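Local coordinates for proteasome accessory factor B/C (PafBC) (Paenarthrobacter aurescens, PDB 6SJ9), which probably acts as a transcriptional regulator of the bacterial DNA damage response, combining winged helix-turn-helix parts with WYL domains, at residues A[507-512]-A[581-586]; A[523-528]-A[544-549]; A[535-540]-A[572-577]. All blocks are in the same frame, centred on the assembly; numbering follows the deposited sequence.

Interaction 1: A[507-512]-A[581-586]; sequences LRYFSL and PGEDDV
L512 and D584 are the closest backbone pair, with L512 CA 6.7 Å from D584 CA, where the loop leaving strand 503-510 meets a type I turn that runs from G582 to D585. No direct hydrogen bond joins the two segments. The turn is held within itself: D585 N bonds to G582 O, and G582 N reaches D585 OD2 from above the carboxylate plane. E583 and D584, at its two middle positions, both point toward the strand end.

E583 lies along the edge of the Y509 ring, and E583 CG is 4.0 Å from Y509 CE2. The two side chains run antiparallel past one another. Chi1 near 174° sets E583 CG against the ring edge. The bend at chi2 (70°) then turns the carboxylate, whose plane stands 79° from the ring. Its OE1 forms a salt bridge with R520, and Y509 OH is bonded to R550 N.

L512 crosses D584 at about a right angle. L512 CB is 3.8 Å from D584 OD1, and L512 CD1 is 4.0 Å from D584 OD2. A water bridges the two residues. It accepts from L512 N at 2.6 Å and donates to D584 OD1 at 2.8 Å. A second water links Y509 O to E583 OE2, the latter weakly.

D584 OD2 has a salt bridge to R553, which also bonds F510 O. The two acids are therefore paired with arginines outside the contact. The join between the WYL-domain sheet and the loop leading into strand 586-592 thus probably rests on water bridges and electrostatics.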
loop_
_atom_site.group_PDB
_atom_site.type_symbol
_atom_site.label_atom_id
_atom_site.label_comp_id
_atom_site.label_asym_id
_atom_site.label_seq_id
_atom_site.Cartn_x
_atom_site.Cartn_y
_atom_site.Cartn_z
ATOM N N LEU A 507 14.106 23.200 -17.896
ATOM C CA LEU A 507 14.695 22.060 -17.210
ATOM C C LEU A 507 15.345 21.135 -18.232
ATOM O O LEU A 507 14.740 20.793 -19.266
ATOM C CB LEU A 507 13.626 21.299 -16.418
ATOM C CG LEU A 507 14.017 19.886 -16.024
ATOM C CD1 LEU A 507 15.166 19.897 -14.964
ATOM C CD2 LEU A 507 12.720 19.185 -15.526
ATOM N N ARG A 508 16.574 20.756 -17.956
ATOM C CA ARG A 508 17.271 19.677 -18.651
ATOM C C ARG A 508 17.388 18.515 -17.677
ATOM O O ARG A 508 18.003 18.652 -16.623
ATOM C CB ARG A 508 18.635 20.126 -19.147
ATOM C CG ARG A 508 18.485 21.016 -20.413
ATOM C CD ARG A 508 19.855 21.473 -20.784
ATOM N NE ARG A 508 19.826 22.482 -21.799
ATOM C CZ ARG A 508 20.868 23.272 -22.028
ATOM N NH1 ARG A 508 21.962 23.126 -21.275
ATOM N NH2 ARG A 508 20.817 24.187 -22.994
ATOM N N TYR A 509 16.713 17.417 -17.970
ATOM C CA TYR A 509 16.538 16.337 -17.010
ATOM C C TYR A 509 17.268 15.123 -17.564
ATOM O O TYR A 509 16.985 14.720 -18.681
ATOM C CB TYR A 509 15.054 16.053 -16.826
ATOM C CG TYR A 509 14.709 15.164 -15.660
ATOM C CD1 TYR A 509 14.996 15.558 -14.364
ATOM C CD2 TYR A 509 14.034 13.954 -15.849
ATOM C CE1 TYR A 509 14.667 14.775 -13.250
ATOM C CE2 TYR A 509 13.719 13.131 -14.724
ATOM C CZ TYR A 509 14.040 13.562 -13.433
ATOM O OH TYR A 509 13.696 12.822 -12.302
ATOM N N PHE A 510 18.207 14.556 -16.786
ATOM C CA PHE A 510 18.910 13.337 -17.190
ATOM C C PHE A 510 17.948 12.160 -17.351
ATOM O O PHE A 510 17.018 11.980 -16.577
ATOM C CB PHE A 510 19.970 12.932 -16.159
ATOM C CG PHE A 510 21.221 13.744 -16.213
ATOM C CD1 PHE A 510 22.018 13.731 -17.316
ATOM C CD2 PHE A 510 21.612 14.485 -15.098
ATOM C CE1 PHE A 510 23.151 14.478 -17.361
ATOM C CE2 PHE A 510 22.744 15.205 -15.112
ATOM C CZ PHE A 510 23.522 15.211 -16.256
ATOM N N SER A 511 18.189 11.347 -18.359
ATOM C CA SER A 511 17.533 10.057 -18.448
ATOM C C SER A 511 18.048 9.128 -17.339
ATOM O O SER A 511 19.005 9.435 -16.623
ATOM C CB SER A 511 17.806 9.432 -19.799
ATOM O OG SER A 511 19.205 9.186 -19.815
ATOM N N LEU A 512 17.415 7.960 -17.213
ATOM C CA LEU A 512 17.805 7.045 -16.141
ATOM C C LEU A 512 19.300 6.722 -16.185
ATOM O O LEU A 512 19.995 6.851 -15.175
ATOM C CB LEU A 512 16.974 5.761 -16.216
ATOM C CG LEU A 512 17.180 4.746 -15.084
ATOM C CD1 LEU A 512 17.180 5.423 -13.698
ATOM C CD2 LEU A 512 16.072 3.702 -15.146
ATOM N N PRO A 581 2.538 9.697 -13.610
ATOM C CA PRO A 581 3.383 8.824 -14.449
ATOM C C PRO A 581 4.828 9.260 -14.324
ATOM O O PRO A 581 5.110 10.455 -14.214
ATOM C CB PRO A 581 2.848 9.022 -15.876
ATOM C CG PRO A 581 1.927 10.126 -15.827
ATOM C CD PRO A 581 1.539 10.428 -14.414
ATOM N N GLY A 582 5.731 8.267 -14.219
ATOM C CA GLY A 582 7.162 8.521 -14.109
ATOM C C GLY A 582 7.861 8.699 -15.469
ATOM O O GLY A 582 7.462 8.139 -16.489
ATOM N N GLU A 583 8.926 9.498 -15.457
ATOM C CA GLU A 583 9.707 9.737 -16.664
ATOM C C GLU A 583 10.247 8.433 -17.259
ATOM O O GLU A 583 10.347 8.291 -18.475
ATOM C CB GLU A 583 10.866 10.675 -16.317
ATOM C CG GLU A 583 11.865 10.873 -17.528
ATOM C CD GLU A 583 11.239 11.692 -18.680
ATOM O OE1 GLU A 583 10.244 12.425 -18.456
ATOM O OE2 GLU A 583 11.714 11.570 -19.825
ATOM N N ASP A 584 10.563 7.461 -16.413
ATOM C CA ASP A 584 11.184 6.216 -16.818
ATOM C C ASP A 584 10.170 5.096 -17.061
ATOM O O ASP A 584 10.579 3.949 -17.232
ATOM C CB ASP A 584 12.185 5.769 -15.734
ATOM C CG ASP A 584 13.219 6.867 -15.359
ATOM O OD1 ASP A 584 13.676 7.645 -16.220
ATOM O OD2 ASP A 584 13.570 6.964 -14.173
ATOM N N ASP A 585 8.865 5.379 -17.074
ATOM C CA ASP A 585 7.913 4.292 -17.250
ATOM C C ASP A 585 8.136 3.575 -18.586
ATOM O O ASP A 585 8.564 4.172 -19.571
ATOM C CB ASP A 585 6.486 4.825 -17.185
ATOM C CG ASP A 585 6.044 5.234 -15.741
ATOM O OD1 ASP A 585 6.840 5.126 -14.774
ATOM O OD2 ASP A 585 4.896 5.700 -15.587
ATOM N N VAL A 586 7.862 2.276 -18.611
ATOM C CA VAL A 586 7.870 1.493 -19.835
ATOM C C VAL A 586 6.423 1.109 -20.138
ATOM O O VAL A 586 5.686 0.663 -19.255
ATOM C CB VAL A 586 8.812 0.281 -19.730
ATOM C CG1 VAL A 586 9.335 0.161 -18.357
ATOM C CG2 VAL A 586 8.145 -0.980 -20.153
HETATM O O HOH W 1 14.912 12.526 -19.130
HETATM O O HOH W 2 15.175 7.845 -18.600
#

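Interaction 2: A[523-528]-A[544-549]; sequences DPLRLY and AGVRNF
Y528 OH donates to N548 OD1 at 2.6 Å, the one hydrogen bond between the two segments. It approaches from well above the amide carbonyl plane, with a C=O...O angle of 110°. The side chains cross at about a right angle, and ring and amide planes lie 75° apart. N548 OD1 sits at the ring edge. Further along the strands, L525 CD1 meets V546 CG2 at 4.3 Å in a light apolar contact.

The Y528 ring reaches N548 with its first torsion at 61°, CG lying between the backbone N and the carbonyl carbon. The ring also meets that of Y535, their planes nearly parallel, and R577 makes a cation-pi contact with Y528. N548 ND2 bonds T580 OG1, which fixes the turn of the amide and leaves OD1 to the tyrosine.

L525 and R526 form a classic beta bulge opposite E537. L525, V546 and N548 all touch E537. Strand 533-540 lies between the two strands of this contact, so their side chains meet over it. P524 and L527 pack instead on helix 489-501, while V546 is also met by F574 from the loop before strand 586-592.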
loop_
_atom_site.group_PDB
_atom_site.type_symbol
_atom_site.label_atom_id
_atom_site.label_comp_id
_atom_site.label_asym_id
_atom_site.label_seq_id
_atom_site.Cartn_x
_atom_site.Cartn_y
_atom_site.Cartn_z
ATOM N N ASP A 523 6.514 24.556 -14.864
ATOM C CA ASP A 523 6.056 25.438 -13.805
ATOM C C ASP A 523 6.365 24.718 -12.512
ATOM O O ASP A 523 5.653 23.769 -12.159
ATOM C CB ASP A 523 4.550 25.727 -13.899
ATOM C CG ASP A 523 4.139 26.374 -15.228
ATOM O OD1 ASP A 523 4.879 27.238 -15.772
ATOM O OD2 ASP A 523 3.010 26.075 -15.683
ATOM N N PRO A 524 7.406 25.100 -11.784
ATOM C CA PRO A 524 7.686 24.451 -10.491
ATOM C C PRO A 524 6.570 24.729 -9.495
ATOM O O PRO A 524 6.096 25.854 -9.364
ATOM C CB PRO A 524 9.005 25.081 -10.040
ATOM C CG PRO A 524 9.040 26.390 -10.735
ATOM C CD PRO A 524 8.373 26.174 -12.096
ATOM N N LEU A 525 6.180 23.691 -8.765
ATOM C CA LEU A 525 5.083 23.793 -7.804
ATOM C C LEU A 525 5.500 23.556 -6.359
ATOM O O LEU A 525 5.206 24.398 -5.505
ATOM C CB LEU A 525 3.988 22.770 -8.180
ATOM C CG LEU A 525 3.384 22.978 -9.593
ATOM C CD1 LEU A 525 2.348 21.939 -9.968
ATOM C CD2 LEU A 525 2.723 24.385 -9.739
ATOM N N ARG A 526 6.150 22.425 -6.065
ATOM C CA ARG A 526 6.506 22.032 -4.704
ATOM C C ARG A 526 7.827 21.299 -4.707
ATOM O O ARG A 526 8.072 20.450 -5.563
ATOM C CB ARG A 526 5.457 21.087 -4.091
ATOM C CG ARG A 526 4.238 21.836 -3.615
ATOM C CD ARG A 526 3.303 20.882 -2.874
ATOM N NE ARG A 526 2.652 19.986 -3.847
ATOM C CZ ARG A 526 1.676 19.156 -3.509
ATOM N NH1 ARG A 526 1.257 19.114 -2.223
ATOM N NH2 ARG A 526 1.118 18.410 -4.435
ATOM N N LEU A 527 8.624 21.587 -3.716
ATOM C CA LEU A 527 9.862 20.893 -3.428
ATOM C C LEU A 527 9.669 20.115 -2.122
ATOM O O LEU A 527 9.231 20.693 -1.126
ATOM C CB LEU A 527 10.956 21.938 -3.323
ATOM C CG LEU A 527 12.433 21.687 -3.333
ATOM C CD1 LEU A 527 12.823 20.829 -4.494
ATOM C CD2 LEU A 527 13.054 23.099 -3.393
ATOM N N TYR A 528 9.893 18.807 -2.147
ATOM C CA TYR A 528 9.605 17.956 -0.984
ATOM C C TYR A 528 10.590 16.797 -0.985
ATOM O O TYR A 528 11.149 16.447 -2.036
ATOM C CB TYR A 528 8.140 17.449 -0.993
ATOM C CG TYR A 528 7.851 16.613 -2.213
ATOM C CD1 TYR A 528 7.603 17.222 -3.442
ATOM C CD2 TYR A 528 7.856 15.230 -2.162
ATOM C CE1 TYR A 528 7.358 16.436 -4.589
ATOM C CE2 TYR A 528 7.614 14.462 -3.257
ATOM C CZ TYR A 528 7.360 15.066 -4.491
ATOM O OH TYR A 528 7.120 14.259 -5.602
ATOM N N ALA A 544 2.402 18.048 -20.927
ATOM C CA ALA A 544 1.144 18.713 -20.647
ATOM C C ALA A 544 0.466 18.085 -19.434
ATOM O O ALA A 544 -0.697 17.688 -19.474
ATOM C CB ALA A 544 0.228 18.709 -21.901
ATOM N N GLY A 545 1.243 17.946 -18.347
ATOM C CA GLY A 545 0.702 17.458 -17.092
ATOM C C GLY A 545 1.718 17.593 -15.970
ATOM O O GLY A 545 2.924 17.801 -16.191
ATOM N N VAL A 546 1.226 17.354 -14.761
ATOM C CA VAL A 546 2.063 17.476 -13.577
ATOM C C VAL A 546 2.932 16.234 -13.524
ATOM O O VAL A 546 2.451 15.124 -13.760
ATOM C CB VAL A 546 1.200 17.637 -12.310
ATOM C CG1 VAL A 546 2.083 17.628 -11.090
ATOM C CG2 VAL A 546 0.394 18.991 -12.344
ATOM N N ARG A 547 4.231 16.426 -13.330
ATOM C CA ARG A 547 5.143 15.325 -13.100
ATOM C C ARG A 547 5.934 15.612 -11.839
ATOM O O ARG A 547 5.978 16.753 -11.365
ATOM C CB ARG A 547 6.109 15.133 -14.280
ATOM C CG ARG A 547 5.413 14.817 -15.615
ATOM C CD ARG A 547 4.973 13.363 -15.608
ATOM N NE ARG A 547 4.356 12.900 -16.853
ATOM C CZ ARG A 547 3.129 13.209 -17.273
ATOM N NH1 ARG A 547 2.327 14.023 -16.578
ATOM N NH2 ARG A 547 2.697 12.701 -18.420
ATOM N N ASN A 548 6.593 14.567 -11.319
ATOM C CA ASN A 548 7.433 14.666 -10.136
ATOM C C ASN A 548 8.805 14.200 -10.526
ATOM O O ASN A 548 8.968 13.049 -10.923
ATOM C CB ASN A 548 6.865 13.824 -8.971
ATOM C CG ASN A 548 5.636 14.454 -8.428
ATOM O OD1 ASN A 548 5.728 15.258 -7.508
ATOM N ND2 ASN A 548 4.493 14.215 -9.055
ATOM N N PHE A 549 9.776 15.100 -10.409
ATOM C CA PHE A 549 11.137 14.876 -10.856
ATOM C C PHE A 549 12.055 14.710 -9.650
ATOM O O PHE A 549 11.805 15.267 -8.573
ATOM C CB PHE A 549 11.614 16.087 -11.695
ATOM C CG PHE A 549 10.755 16.372 -12.969
ATOM C CD1 PHE A 549 9.711 17.279 -12.937
ATOM C CD2 PHE A 549 11.075 15.790 -14.180
ATOM C CE1 PHE A 549 8.967 17.585 -14.115
ATOM C CE2 PHE A 549 10.336 16.064 -15.365
ATOM C CZ PHE A 549 9.280 16.941 -15.327
#

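Interaction 3: A[535-540]-A[572-577]; sequences YFEAYC and QDFPAR
The WYL domain has an Sm-like antiparallel sheet, and its strand 533-540 offers E537 to F574 and R577 of the loop before strand 586-592. E537 OE1 does the touching. It lies 3.3 Å from F574 CE1, in the plane of the ring and at its edge, where ring hydrogens carry slight positive charge. The carboxylate and ring planes are 65° apart, and E537 and F574 reach toward each other from their two backbones. The same OE1 is 3.7 Å from R577 CG, with the glutamate and arginine side chains roughly perpendicular.

E537 gets there with an extended chain, CG anti to the backbone N (chi1 -178°). F574 turns its ring inward with CG between the backbone N and the carbonyl carbon. A water donates to E537 OE1 at 2.5 Å and to P575 O at 3.1 Å. It too lies at the ring edge of F574, in plane.

By sequence, Y535 and F536 just before E537 fall in the WYL signature, with phenylalanine in the leucine place. F536 turns away from the loop and meets F549, while E537 lies on the other side of the strand.

E537 and R577 have opposite charges but no salt bridge, with E537 OE1 5.3 Å from R577 NE. E537 OE2 pairs instead with R526, and R577 NH2 with D442. R526 and R577 come close to each other, and these two acids probably offset their charge. A thiocyanate ion, probably from the crystallisation liquor, lies about 5 Å from the R577 side chain.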
loop_
_atom_site.group_PDB
_atom_site.type_symbol
_atom_site.label_atom_id
_atom_site.label_comp_id
_atom_site.label_asym_id
_atom_site.label_seq_id
_atom_site.Cartn_x
_atom_site.Cartn_y
_atom_site.Cartn_z
ATOM N N TYR A 535 12.599 15.828 -4.234
ATOM C CA TYR A 535 11.817 15.796 -5.453
ATOM C C TYR A 535 11.215 17.168 -5.684
ATOM O O TYR A 535 11.051 17.962 -4.747
ATOM C CB TYR A 535 10.648 14.796 -5.376
ATOM C CG TYR A 535 11.012 13.352 -5.112
ATOM C CD1 TYR A 535 11.286 12.896 -3.807
ATOM C CD2 TYR A 535 11.018 12.435 -6.146
ATOM C CE1 TYR A 535 11.592 11.559 -3.577
ATOM C CE2 TYR A 535 11.320 11.124 -5.942
ATOM C CZ TYR A 535 11.593 10.687 -4.636
ATOM O OH TYR A 535 11.900 9.373 -4.440
ATOM N N PHE A 536 10.880 17.477 -6.935
ATOM C CA PHE A 536 10.028 18.647 -7.112
ATOM C C PHE A 536 8.888 18.291 -8.051
ATOM O O PHE A 536 9.090 17.670 -9.098
ATOM C CB PHE A 536 10.761 19.893 -7.596
ATOM C CG PHE A 536 11.433 19.756 -8.927
ATOM C CD1 PHE A 536 12.610 19.030 -9.070
ATOM C CD2 PHE A 536 10.961 20.465 -9.998
ATOM C CE1 PHE A 536 13.242 18.938 -10.285
ATOM C CE2 PHE A 536 11.598 20.391 -11.215
ATOM C CZ PHE A 536 12.728 19.635 -11.359
ATOM N N GLU A 537 7.706 18.664 -7.644
ATOM C CA GLU A 537 6.508 18.574 -8.451
ATOM C C GLU A 537 6.423 19.804 -9.364
ATOM O O GLU A 537 6.695 20.939 -8.936
ATOM C CB GLU A 537 5.282 18.534 -7.540
ATOM C CG GLU A 537 4.013 18.399 -8.293
ATOM C CD GLU A 537 2.798 18.744 -7.393
ATOM O OE1 GLU A 537 1.863 17.918 -7.330
ATOM O OE2 GLU A 537 2.792 19.824 -6.723
ATOM N N ALA A 538 6.114 19.573 -10.635
ATOM C CA ALA A 538 6.104 20.656 -11.604
ATOM C C ALA A 538 5.114 20.332 -12.716
ATOM O O ALA A 538 4.950 19.176 -13.110
ATOM C CB ALA A 538 7.495 20.863 -12.199
ATOM N N TYR A 539 4.468 21.362 -13.237
ATOM C CA TYR A 539 3.665 21.182 -14.440
ATOM C C TYR A 539 4.626 21.170 -15.625
ATOM O O TYR A 539 5.333 22.149 -15.853
ATOM C CB TYR A 539 2.586 22.285 -14.583
ATOM C CG TYR A 539 1.680 21.960 -15.781
ATOM C CD1 TYR A 539 2.001 22.391 -17.052
ATOM C CD2 TYR A 539 0.540 21.168 -15.632
ATOM C CE1 TYR A 539 1.199 22.068 -18.169
ATOM C CE2 TYR A 539 -0.276 20.844 -16.735
ATOM C CZ TYR A 539 0.067 21.303 -18.001
ATOM O OH TYR A 539 -0.707 20.993 -19.092
ATOM N N CYS A 540 4.694 20.050 -16.340
ATOM C CA CYS A 540 5.618 19.896 -17.446
ATOM C C CYS A 540 4.917 20.267 -18.749
ATOM O O CYS A 540 3.883 19.684 -19.080
ATOM C CB CYS A 540 6.163 18.479 -17.521
ATOM S SG CYS A 540 7.177 18.213 -19.042
ATOM N N GLN A 572 -8.557 18.917 -15.400
ATOM C CA GLN A 572 -9.294 18.174 -14.396
ATOM C C GLN A 572 -8.276 17.819 -13.317
ATOM O O GLN A 572 -7.164 18.362 -13.301
ATOM C CB GLN A 572 -9.977 16.949 -15.019
ATOM C CG GLN A 572 -11.263 16.492 -14.315
ATOM C CD GLN A 572 -12.077 15.486 -15.139
ATOM O OE1 GLN A 572 -12.096 15.541 -16.368
ATOM N NE2 GLN A 572 -12.754 14.566 -14.455
ATOM N N ASP A 573 -8.622 16.912 -12.409
ATOM C CA ASP A 573 -7.696 16.685 -11.310
ATOM C C ASP A 573 -6.392 16.091 -11.824
ATOM O O ASP A 573 -6.313 15.527 -12.924
ATOM C CB ASP A 573 -8.298 15.759 -10.243
ATOM C CG ASP A 573 -9.122 16.507 -9.208
ATOM O OD1 ASP A 573 -9.159 17.756 -9.262
ATOM O OD2 ASP A 573 -9.722 15.841 -8.336
ATOM N N PHE A 574 -5.351 16.250 -11.027
ATOM C CA PHE A 574 -4.143 15.545 -11.374
ATOM C C PHE A 574 -3.765 14.591 -10.251
ATOM O O PHE A 574 -4.280 14.670 -9.125
ATOM C CB PHE A 574 -2.975 16.486 -11.742
ATOM C CG PHE A 574 -2.545 17.464 -10.677
ATOM C CD1 PHE A 574 -1.452 17.176 -9.868
ATOM C CD2 PHE A 574 -3.159 18.712 -10.558
ATOM C CE1 PHE A 574 -1.005 18.090 -8.911
ATOM C CE2 PHE A 574 -2.713 19.637 -9.604
ATOM C CZ PHE A 574 -1.634 19.319 -8.780
ATOM N N PRO A 575 -2.920 13.630 -10.551
ATOM C CA PRO A 575 -2.562 12.653 -9.536
ATOM C C PRO A 575 -1.812 13.309 -8.374
ATOM O O PRO A 575 -1.130 14.326 -8.516
ATOM C CB PRO A 575 -1.689 11.660 -10.303
ATOM C CG PRO A 575 -2.013 11.896 -11.782
ATOM C CD PRO A 575 -2.292 13.351 -11.859
ATOM N N ALA A 576 -1.941 12.692 -7.211
ATOM C CA ALA A 576 -1.113 13.091 -6.097
ATOM C C ALA A 576 0.342 12.701 -6.389
ATOM O O ALA A 576 0.638 11.940 -7.322
ATOM C CB ALA A 576 -1.605 12.386 -4.847
ATOM N N ARG A 577 1.253 13.196 -5.564
ATOM C CA ARG A 577 2.652 13.229 -5.943
ATOM C C ARG A 577 3.263 11.844 -6.171
ATOM O O ARG A 577 4.164 11.711 -7.008
ATOM C CB ARG A 577 3.446 13.981 -4.883
ATOM C CG ARG A 577 3.329 15.459 -5.026
ATOM C CD ARG A 577 4.070 16.141 -3.845
ATOM N NE ARG A 577 3.290 16.072 -2.610
ATOM C CZ ARG A 577 3.595 16.751 -1.495
ATOM N NH1 ARG A 577 4.659 17.559 -1.474
ATOM N NH2 ARG A 577 2.826 16.646 -0.410
HETATM O O HOH W 3 1.724 15.553 -8.144
#

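From the N terminus, interaction 1 opens first, at strand 503-510, and closes last, at 581-586. Its loop encloses both other contacts. Interaction 2 opens at 523-528. Interaction 3 opens at 535-540 before interaction 2 closes at 544-549, and it closes only at 572-577, so these two cross. Their centres lie about 5 Å apart, and each is about 13 to 14 Å from the centre of interaction 1. All three reach one five-stranded sheet. Interaction 2 ties two strands across the strand that carries interaction 3. Interactions 1 and 3 fasten two points of the loop between strands 562-563 and 586-592 to that sheet.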